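Local coordinates for MHC class I protein (PDB 6LUP) that probably presents peptides to T cells at the cell surface, as expected for an MHC class I heavy chain of the nurse shark, at residues L177-V189 and V254-Y267. Residues are numbered along the deposited sequence; the frame is centred on the assembly and turned at random.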
loop_
_atom_site.group_PDB
_atom_site.type_symbol
_atom_site.label_atom_id
_atom_site.label_comp_id
_atom_site.label_asym_id
_atom_site.label_seq_id
_atom_site.Cartn_x
_atom_site.Cartn_y
_atom_site.Cartn_z
ATOM N N LEU A 177 16.828 2.624 3.072
ATOM C CA LEU A 177 15.693 3.541 3.162
ATOM C C LEU A 177 15.882 4.857 2.406
ATOM O O LEU A 177 15.023 5.737 2.458
ATOM C CB LEU A 177 15.338 3.805 4.626
ATOM C CG LEU A 177 14.700 2.614 5.351
ATOM C CD1 LEU A 177 14.895 2.739 6.854
ATOM C CD2 LEU A 177 13.229 2.467 4.979
ATOM N N ARG A 178 17.000 4.983 1.698
ATOM C CA ARG A 178 17.274 6.181 0.910
ATOM C C ARG A 178 16.331 6.272 -0.291
ATOM O O ARG A 178 15.928 5.244 -0.846
ATOM C CB ARG A 178 18.733 6.211 0.447
ATOM C CG ARG A 178 19.722 6.468 1.570
ATOM C CD ARG A 178 20.951 7.206 1.069
ATOM N NE ARG A 178 22.086 6.326 0.787
ATOM C CZ ARG A 178 23.172 6.226 1.551
ATOM N NH1 ARG A 178 23.288 6.943 2.663
ATOM N NH2 ARG A 178 24.153 5.407 1.196
ATOM N N PRO A 179 15.956 7.500 -0.688
ATOM C CA PRO A 179 15.203 7.616 -1.932
ATOM C C PRO A 179 16.041 7.150 -3.122
ATOM O O PRO A 179 17.257 7.365 -3.144
ATOM C CB PRO A 179 14.905 9.117 -2.032
ATOM C CG PRO A 179 15.934 9.773 -1.175
ATOM C CD PRO A 179 16.177 8.811 -0.051
ATOM N N VAL A 180 15.396 6.478 -4.071
ATOM C CA VAL A 180 16.029 6.128 -5.342
ATOM C C VAL A 180 15.307 6.837 -6.486
ATOM O O VAL A 180 14.072 6.812 -6.568
ATOM C CB VAL A 180 16.143 4.596 -5.577
ATOM C CG1 VAL A 180 14.848 3.877 -5.234
ATOM C CG2 VAL A 180 16.568 4.290 -7.010
ATOM N N LYS A 181 16.095 7.484 -7.343
ATOM C CA LYS A 181 15.571 8.292 -8.437
ATOM C C LYS A 181 14.862 7.449 -9.493
ATOM O O LYS A 181 15.208 6.279 -9.697
ATOM C CB LYS A 181 16.681 9.146 -9.074
ATOM C CG LYS A 181 17.729 8.389 -9.879
ATOM C CD LYS A 181 18.843 9.333 -10.311
ATOM C CE LYS A 181 20.074 8.588 -10.809
ATOM N NZ LYS A 181 19.941 8.103 -12.212
ATOM N N PRO A 182 13.849 8.038 -10.152
ATOM C CA PRO A 182 13.223 7.395 -11.306
ATOM C C PRO A 182 14.162 7.353 -12.505
ATOM O O PRO A 182 14.934 8.289 -12.721
ATOM C CB PRO A 182 12.031 8.310 -11.619
ATOM C CG PRO A 182 12.390 9.631 -11.028
ATOM C CD PRO A 182 13.182 9.305 -9.795
ATOM N N SER A 183 14.116 6.257 -13.255
ATOM C CA SER A 183 14.683 6.239 -14.594
ATOM C C SER A 183 13.524 6.574 -15.528
ATOM O O SER A 183 12.485 5.904 -15.505
ATOM C CB SER A 183 15.299 4.877 -14.922
ATOM O OG SER A 183 14.309 3.936 -15.296
ATOM N N VAL A 184 13.684 7.634 -16.316
ATOM C CA VAL A 184 12.572 8.146 -17.123
ATOM C C VAL A 184 12.778 7.988 -18.631
ATOM O O VAL A 184 13.890 8.135 -19.148
ATOM C CB VAL A 184 12.215 9.616 -16.778
ATOM C CG1 VAL A 184 12.093 9.811 -15.273
ATOM C CG2 VAL A 184 13.239 10.576 -17.358
ATOM N N THR A 185 11.682 7.686 -19.318
ATOM C CA THR A 185 11.653 7.552 -20.765
ATOM C C THR A 185 10.603 8.513 -21.312
ATOM O O THR A 185 9.549 8.699 -20.701
ATOM C CB THR A 185 11.325 6.096 -21.165
ATOM O OG1 THR A 185 12.494 5.286 -21.006
ATOM C CG2 THR A 185 10.856 5.990 -22.607
ATOM N N PHE A 186 10.907 9.131 -22.451
ATOM C CA PHE A 186 9.950 9.985 -23.143
ATOM C C PHE A 186 9.992 9.695 -24.642
ATOM O O PHE A 186 10.879 10.170 -25.359
ATOM C CB PHE A 186 10.231 11.462 -22.841
ATOM C CG PHE A 186 9.052 12.374 -23.061
ATOM C CD1 PHE A 186 7.748 11.900 -22.955
ATOM C CD2 PHE A 186 9.248 13.723 -23.345
ATOM C CE1 PHE A 186 6.667 12.748 -23.147
ATOM C CE2 PHE A 186 8.171 14.575 -23.534
ATOM C CZ PHE A 186 6.879 14.088 -23.434
ATOM N N THR A 187 9.032 8.893 -25.097
ATOM C CA THR A 187 9.017 8.386 -26.468
ATOM C C THR A 187 7.626 8.427 -27.092
ATOM O O THR A 187 6.613 8.421 -26.386
ATOM C CB THR A 187 9.512 6.924 -26.536
ATOM O OG1 THR A 187 8.783 6.126 -25.595
ATOM C CG2 THR A 187 11.004 6.827 -26.242
ATOM N N SER A 188 7.593 8.463 -28.424
ATOM C CA SER A 188 6.353 8.282 -29.168
ATOM C C SER A 188 5.945 6.822 -29.065
ATOM O O SER A 188 6.792 5.926 -29.129
ATOM C CB SER A 188 6.526 8.686 -30.636
ATOM O OG SER A 188 7.302 7.735 -31.348
ATOM N N VAL A 189 4.646 6.587 -28.902
ATOM C CA VAL A 189 4.124 5.237 -28.696
ATOM C C VAL A 189 2.740 5.065 -29.339
ATOM O O VAL A 189 2.146 6.041 -29.809
ATOM C CB VAL A 189 4.074 4.867 -27.189
ATOM C CG1 VAL A 189 5.476 4.699 -26.600
ATOM C CG2 VAL A 189 3.263 5.891 -26.406
ATOM N N VAL A 254 10.090 16.058 -14.284
ATOM C CA VAL A 254 9.856 15.161 -13.157
ATOM C C VAL A 254 10.419 15.716 -11.847
ATOM O O VAL A 254 11.568 16.160 -11.788
ATOM C CB VAL A 254 10.443 13.757 -13.417
ATOM C CG1 VAL A 254 10.073 12.803 -12.291
ATOM C CG2 VAL A 254 9.957 13.204 -14.746
ATOM N N ASP A 255 9.588 15.688 -10.806
ATOM C CA ASP A 255 10.007 16.013 -9.446
ATOM C C ASP A 255 9.851 14.815 -8.521
ATOM O O ASP A 255 8.756 14.273 -8.353
ATOM C CB ASP A 255 9.233 17.210 -8.898
ATOM C CG ASP A 255 9.813 18.529 -9.354
ATOM O OD1 ASP A 255 10.849 18.950 -8.791
ATOM O OD2 ASP A 255 9.231 19.144 -10.273
ATOM N N HIS A 256 10.971 14.411 -7.936
ATOM C CA HIS A 256 11.048 13.296 -7.010
ATOM C C HIS A 256 12.167 13.637 -6.041
ATOM O O HIS A 256 13.211 14.149 -6.452
ATOM C CB HIS A 256 11.362 12.002 -7.772
ATOM C CG HIS A 256 11.431 10.781 -6.907
ATOM N ND1 HIS A 256 10.321 10.021 -6.600
ATOM C CD2 HIS A 256 12.479 10.175 -6.300
ATOM C CE1 HIS A 256 10.683 9.009 -5.833
ATOM N NE2 HIS A 256 11.986 9.079 -5.636
ATOM N N ASP A 257 11.956 13.367 -4.759
ATOM C CA ASP A 257 12.956 13.726 -3.752
ATOM C C ASP A 257 14.200 12.818 -3.775
ATOM O O ASP A 257 15.098 12.946 -2.941
ATOM C CB ASP A 257 12.327 13.837 -2.357
ATOM C CG ASP A 257 11.771 12.529 -1.856
ATOM O OD1 ASP A 257 12.184 11.462 -2.364
ATOM O OD2 ASP A 257 10.913 12.568 -0.948
ATOM N N GLY A 258 14.238 11.911 -4.745
ATOM C CA GLY A 258 15.443 11.160 -5.061
ATOM C C GLY A 258 16.248 11.850 -6.150
ATOM O O GLY A 258 17.366 11.435 -6.457
ATOM N N LEU A 259 15.683 12.904 -6.736
ATOM C CA LEU A 259 16.361 13.662 -7.787
ATOM C C LEU A 259 17.155 14.831 -7.216
ATOM O O LEU A 259 18.331 15.009 -7.545
ATOM C CB LEU A 259 15.365 14.147 -8.844
ATOM C CG LEU A 259 14.689 13.060 -9.682
ATOM C CD1 LEU A 259 13.456 13.615 -10.378
ATOM C CD2 LEU A 259 15.657 12.449 -10.688
ATOM N N GLY A 260 16.511 15.627 -6.367
ATOM C CA GLY A 260 17.186 16.750 -5.712
ATOM C C GLY A 260 17.419 17.932 -6.631
ATOM O O GLY A 260 17.961 18.959 -6.221
ATOM N N GLN A 261 17.019 17.765 -7.884
ATOM C CA GLN A 261 17.005 18.824 -8.873
ATOM C C GLN A 261 15.998 18.390 -9.920
ATOM O O GLN A 261 15.933 17.211 -10.274
ATOM C CB GLN A 261 18.384 19.004 -9.510
ATOM C CG GLN A 261 18.627 20.392 -10.086
ATOM C CD GLN A 261 18.893 21.439 -9.017
ATOM O OE1 GLN A 261 19.747 21.257 -8.149
ATOM N NE2 GLN A 261 18.164 22.552 -9.082
ATOM N N GLN A 262 15.204 19.338 -10.402
ATOM C CA GLN A 262 14.154 19.035 -11.361
ATOM C C GLN A 262 14.748 18.377 -12.600
ATOM O O GLN A 262 15.749 18.849 -13.142
ATOM C CB GLN A 262 13.409 20.310 -11.732
ATOM C CG GLN A 262 11.932 20.100 -11.996
ATOM C CD GLN A 262 11.174 21.404 -12.125
ATOM O OE1 GLN A 262 10.273 21.685 -11.337
ATOM N NE2 GLN A 262 11.540 22.211 -13.116
ATOM N N LEU A 263 14.145 17.273 -13.027
ATOM C CA LEU A 263 14.638 16.545 -14.188
ATOM C C LEU A 263 13.755 16.749 -15.425
ATOM O O LEU A 263 12.548 16.499 -15.389
ATOM C CB LEU A 263 14.815 15.060 -13.857
ATOM C CG LEU A 263 15.273 14.134 -14.984
ATOM C CD1 LEU A 263 16.389 13.206 -14.541
ATOM C CD2 LEU A 263 14.096 13.343 -15.521
ATOM N N VAL A 264 14.376 17.212 -16.507
ATOM C CA VAL A 264 13.688 17.408 -17.784
ATOM C C VAL A 264 14.227 16.472 -18.858
ATOM O O VAL A 264 15.423 16.193 -18.906
ATOM C CB VAL A 264 13.745 18.875 -18.283
ATOM C CG1 VAL A 264 12.747 19.738 -17.529
ATOM C CG2 VAL A 264 15.146 19.456 -18.164
ATOM N N VAL A 265 13.329 15.987 -19.707
ATOM C CA VAL A 265 13.694 15.098 -20.810
ATOM C C VAL A 265 12.927 15.484 -22.081
ATOM O O VAL A 265 11.703 15.634 -22.054
ATOM C CB VAL A 265 13.496 13.604 -20.434
ATOM C CG1 VAL A 265 12.176 13.388 -19.706
ATOM C CG2 VAL A 265 13.607 12.698 -21.654
ATOM N N PHE A 266 13.657 15.658 -23.182
ATOM C CA PHE A 266 13.057 16.037 -24.469
ATOM C C PHE A 266 12.800 14.818 -25.354
ATOM O O PHE A 266 13.400 13.759 -25.144
ATOM C CB PHE A 266 13.941 17.057 -25.198
ATOM C CG PHE A 266 14.233 18.291 -24.393
ATOM C CD1 PHE A 266 13.253 19.263 -24.205
ATOM C CD2 PHE A 266 15.484 18.482 -23.817
ATOM C CE1 PHE A 266 13.516 20.400 -23.456
ATOM C CE2 PHE A 266 15.754 19.618 -23.067
ATOM C CZ PHE A 266 14.767 20.579 -22.887
ATOM N N TYR A 267 11.909 14.967 -26.336
ATOM C CA TYR A 267 11.575 13.863 -27.240
ATOM C C TYR A 267 12.797 13.323 -28.000
ATOM O O TYR A 267 13.360 13.994 -28.869
ATOM C CB TYR A 267 10.454 14.242 -28.214
ATOM C CG TYR A 267 10.271 13.211 -29.306
ATOM C CD1 TYR A 267 9.703 11.966 -29.026
ATOM C CD2 TYR A 267 10.698 13.465 -30.612
ATOM C CE1 TYR A 267 9.549 11.012 -30.018
ATOM C CE2 TYR A 267 10.550 12.516 -31.609
ATOM C CZ TYR A 267 9.974 11.294 -31.306
ATOM O OH TYR A 267 9.824 10.350 -32.294
#
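In the immunoglobulin C1-set domain of this class I chain, the first strand of one sheet (183-189) lies over the last strand of the other (263-266), joining the two layers of the beta sandwich along one edge. The strand axes come within 7.3 Å and run nearly parallel, 26° apart; no clear hydrogen bond links the two strands, and the join is made largely by apolar side chains. Val184, Val265 and Leu263 suit the gap, being compact, branched and apolar: CG2 of Val184 slips past its partners to lie 3.4 Å from CD2 of Leu263, while its CG1 meets CG2 of Val254 tip to tip at 4.0 Å. Phe186 fills the deeper space. With CG anti to the backbone N (chi1 -158°), its ring leads into the core, and CD2 passes 3.4 Å from the carbonyl O of Val265. Near the chain end Tyr267 turns its ring edge to Ser188: the backbone N of Ser188 lies in the ring plane of Tyr267, 3.6 Å from CE1.

At the other end, the rigid ring of Pro182 packs its CD end against both His256 and Leu259, with its CD 3.7 Å from CD2 of His256. Burial of His256 is eased by a hydrogen bond between its NE2 and the carbonyl O of Tyr203. Gly258, lacking a side chain, lets the turn press against the leading loop, its CA 3.7 Å from CB of Pro179.

Strand 183-189 is the outer strand of its sheet and pairs with 194-202, whereas 263-266 borders the other sheet and pairs with 250-255. Between the layers, Phe186 packs on Cys197 and Cys252, the disulfide-bonded cysteines that pin the sheets together, and also touches Leu211 of strand 208-213.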